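Local coordinates for protein guanine deaminase (Escherichia coli, PDB 6OHB) that catalyses the zinc-dependent hydrolytic deamination of guanine to xanthine and ammonia in purine degradation, at residues I83-S88 / F141-P146. Numbering follows the deposited sequence.
With ZN (zinc ion), chain E.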
loop_
_atom_site.group_PDB
_atom_site.type_symbol
_atom_site.label_atom_id
_atom_site.label_comp_id
_atom_site.label_asym_id
_atom_site.label_seq_id
_atom_site.Cartn_x
_atom_site.Cartn_y
_atom_site.Cartn_z
ATOM N N ILE A 83 -2.689 -10.550 -14.816
ATOM C CA ILE A 83 -3.901 -9.994 -14.228
ATOM C C ILE A 83 -5.076 -10.859 -14.672
ATOM O O ILE A 83 -5.097 -11.365 -15.797
ATOM C CB ILE A 83 -4.067 -8.505 -14.611
ATOM C CG1 ILE A 83 -5.314 -7.905 -13.959
ATOM C CG2 ILE A 83 -4.066 -8.319 -16.129
ATOM C CD1 ILE A 83 -5.412 -6.397 -14.104
ATOM N N HIS A 84 -6.033 -11.059 -13.767
ATOM C CA HIS A 84 -7.213 -11.886 -14.014
ATOM C C HIS A 84 -8.402 -10.962 -14.309
ATOM O O HIS A 84 -8.846 -10.215 -13.431
ATOM C CB HIS A 84 -7.499 -12.804 -12.817
ATOM C CG HIS A 84 -6.433 -13.832 -12.530
ATOM N ND1 HIS A 84 -6.587 -15.171 -12.830
ATOM C CD2 HIS A 84 -5.238 -13.731 -11.901
ATOM C CE1 HIS A 84 -5.519 -15.840 -12.435
ATOM N NE2 HIS A 84 -4.683 -14.989 -11.877
ATOM N N TYR A 85 -8.897 -10.995 -15.554
ATOM C CA TYR A 85 -10.060 -10.191 -15.938
ATOM C C TYR A 85 -11.320 -10.462 -15.112
ATOM O O TYR A 85 -11.942 -9.490 -14.646
ATOM C CB TYR A 85 -10.304 -10.373 -17.445
ATOM C CG TYR A 85 -11.748 -10.408 -17.921
ATOM C CD1 TYR A 85 -12.589 -9.305 -17.778
ATOM C CD2 TYR A 85 -12.260 -11.540 -18.551
ATOM C CE1 TYR A 85 -13.901 -9.339 -18.222
ATOM C CE2 TYR A 85 -13.573 -11.582 -19.003
ATOM C CZ TYR A 85 -14.386 -10.481 -18.836
ATOM O OH TYR A 85 -15.691 -10.524 -19.284
ATOM N N PRO A 86 -11.775 -11.719 -14.909
ATOM C CA PRO A 86 -13.076 -11.922 -14.251
ATOM C C PRO A 86 -13.010 -11.979 -12.730
ATOM O O PRO A 86 -13.630 -12.857 -12.120
ATOM C CB PRO A 86 -13.539 -13.262 -14.829
ATOM C CG PRO A 86 -12.270 -14.027 -14.987
ATOM C CD PRO A 86 -11.207 -13.003 -15.370
ATOM N N GLN A 87 -12.266 -11.068 -12.099
ATOM C CA GLN A 87 -12.073 -11.143 -10.656
ATOM C C GLN A 87 -12.067 -9.784 -9.968
ATOM O O GLN A 87 -11.697 -9.709 -8.788
ATOM C CB GLN A 87 -10.764 -11.874 -10.336
ATOM C CG GLN A 87 -10.799 -13.370 -10.599
ATOM C CD GLN A 87 -9.492 -14.042 -10.251
ATOM O OE1 GLN A 87 -8.606 -13.426 -9.656
ATOM N NE2 GLN A 87 -9.366 -15.315 -10.607
ATOM N N SER A 88 -12.467 -8.711 -10.658
ATOM C CA SER A 88 -12.366 -7.376 -10.078
ATOM C C SER A 88 -13.213 -7.237 -8.815
ATOM O O SER A 88 -12.811 -6.555 -7.866
ATOM C CB SER A 88 -12.775 -6.327 -11.114
ATOM O OG SER A 88 -11.934 -6.372 -12.254
ATOM N N PHE A 141 -5.411 -13.135 -17.840
ATOM C CA PHE A 141 -6.155 -14.379 -17.703
ATOM C C PHE A 141 -7.615 -14.132 -18.051
ATOM O O PHE A 141 -8.238 -13.194 -17.544
ATOM C CB PHE A 141 -6.041 -14.926 -16.283
ATOM C CG PHE A 141 -5.161 -16.138 -16.165
ATOM C CD1 PHE A 141 -3.805 -16.045 -16.421
ATOM C CD2 PHE A 141 -5.689 -17.364 -15.796
ATOM C CE1 PHE A 141 -2.987 -17.148 -16.309
ATOM C CE2 PHE A 141 -4.881 -18.474 -15.680
ATOM C CZ PHE A 141 -3.526 -18.369 -15.934
ATOM N N GLY A 142 -8.158 -14.964 -18.929
ATOM C CA GLY A 142 -9.566 -14.894 -19.255
ATOM C C GLY A 142 -10.461 -15.772 -18.402
ATOM O O GLY A 142 -10.235 -15.963 -17.203
ATOM N N THR A 143 -11.491 -16.315 -19.039
ATOM C CA THR A 143 -12.405 -17.269 -18.444
ATOM C C THR A 143 -12.107 -18.666 -18.970
ATOM O O THR A 143 -11.236 -18.872 -19.820
ATOM C CB THR A 143 -13.844 -16.893 -18.802
ATOM O OG1 THR A 143 -13.873 -16.399 -20.154
ATOM C CG2 THR A 143 -14.370 -15.823 -17.874
ATOM N N VAL A 144 -12.839 -19.647 -18.446
ATOM C CA VAL A 144 -12.882 -20.927 -19.137
ATOM C C VAL A 144 -13.878 -20.851 -20.290
ATOM O O VAL A 144 -13.719 -21.543 -21.297
ATOM C CB VAL A 144 -13.229 -22.061 -18.160
ATOM C CG1 VAL A 144 -12.787 -23.394 -18.729
ATOM C CG2 VAL A 144 -12.582 -21.808 -16.816
ATOM N N HIS A 145 -14.881 -19.977 -20.174
ATOM C CA HIS A 145 -15.907 -19.788 -21.197
ATOM C C HIS A 145 -15.365 -18.924 -22.330
ATOM O O HIS A 145 -14.814 -17.851 -22.070
ATOM C CB HIS A 145 -17.142 -19.124 -20.605
ATOM C CG HIS A 145 -17.375 -19.451 -19.164
ATOM N ND1 HIS A 145 -17.966 -20.626 -18.752
ATOM C CD2 HIS A 145 -17.091 -18.756 -18.036
ATOM C CE1 HIS A 145 -18.043 -20.637 -17.433
ATOM N NE2 HIS A 145 -17.518 -19.515 -16.974
ATOM N N PRO A 146 -15.506 -19.348 -23.590
ATOM C CA PRO A 146 -14.978 -18.536 -24.701
ATOM C C PRO A 146 -15.714 -17.221 -24.908
ATOM O O PRO A 146 -15.120 -16.278 -25.449
ATOM C CB PRO A 146 -15.145 -19.456 -25.923
ATOM C CG PRO A 146 -15.539 -20.814 -25.368
ATOM C CD PRO A 146 -16.204 -20.552 -24.063
HETATM ZN ZN ZN E . -3.040 -15.180 -10.942
HETATM O O HOH W 1 -8.814 -15.880 -14.150
#
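Phe141 N donates to Ile83 O at 2.7 Å, and Tyr85 N donates to Phe141 O at 3.0 Å. These two bonds grip both backbone polar atoms, N and O, of Phe141 and make a parallel bridge between His84 and Phe141.

The side chains of His84 and Phe141 lie side by side and point the same way. Their ring planes meet obliquely, at 42°. His84 CE1 sits over one face of the Phe141 ring, 3.7 Å from Phe141 CD2. Phe141 CB comes within 3.5 Å of His84 ND1.

His84 NE2 binds the zinc ion at 1.9 Å. His84 ND1, on the same ring, donates to a water at 2.7 Å. This water lies in the ring plane and also makes a weak bond to Gly142 O. Metal and water together fix the rotation of the imidazole. His82, His237 and Asp327 also bind the metal.

Past the bridge, Pro86 packs on the backbone and on a methyl: Pro86 CG lies 3.6 Å from Gly142 O and 4.0 Å from Thr143 CG2. Thr143 CG2 is anti to its own carbonyl carbon, which brings the methyl to Pro86. On the other branch, Thr143 OG1 donates to His145 O, tying the loop together just before helix 146-158. Pro86 is the centre of an inverse gamma turn.

The contact joins the C-terminal ends of neighbouring parallel strands 73-84 and 135-141, where the amidohydrolase TIM barrel carries its active site. His84, Tyr85, Pro86 and Gln87 probably line the substrate site. Tyr85 packs on helices 116-132 and 146-158, its OH bonded to Ala119 O. Ile83 lies against helix 116-132 and strand 135-141.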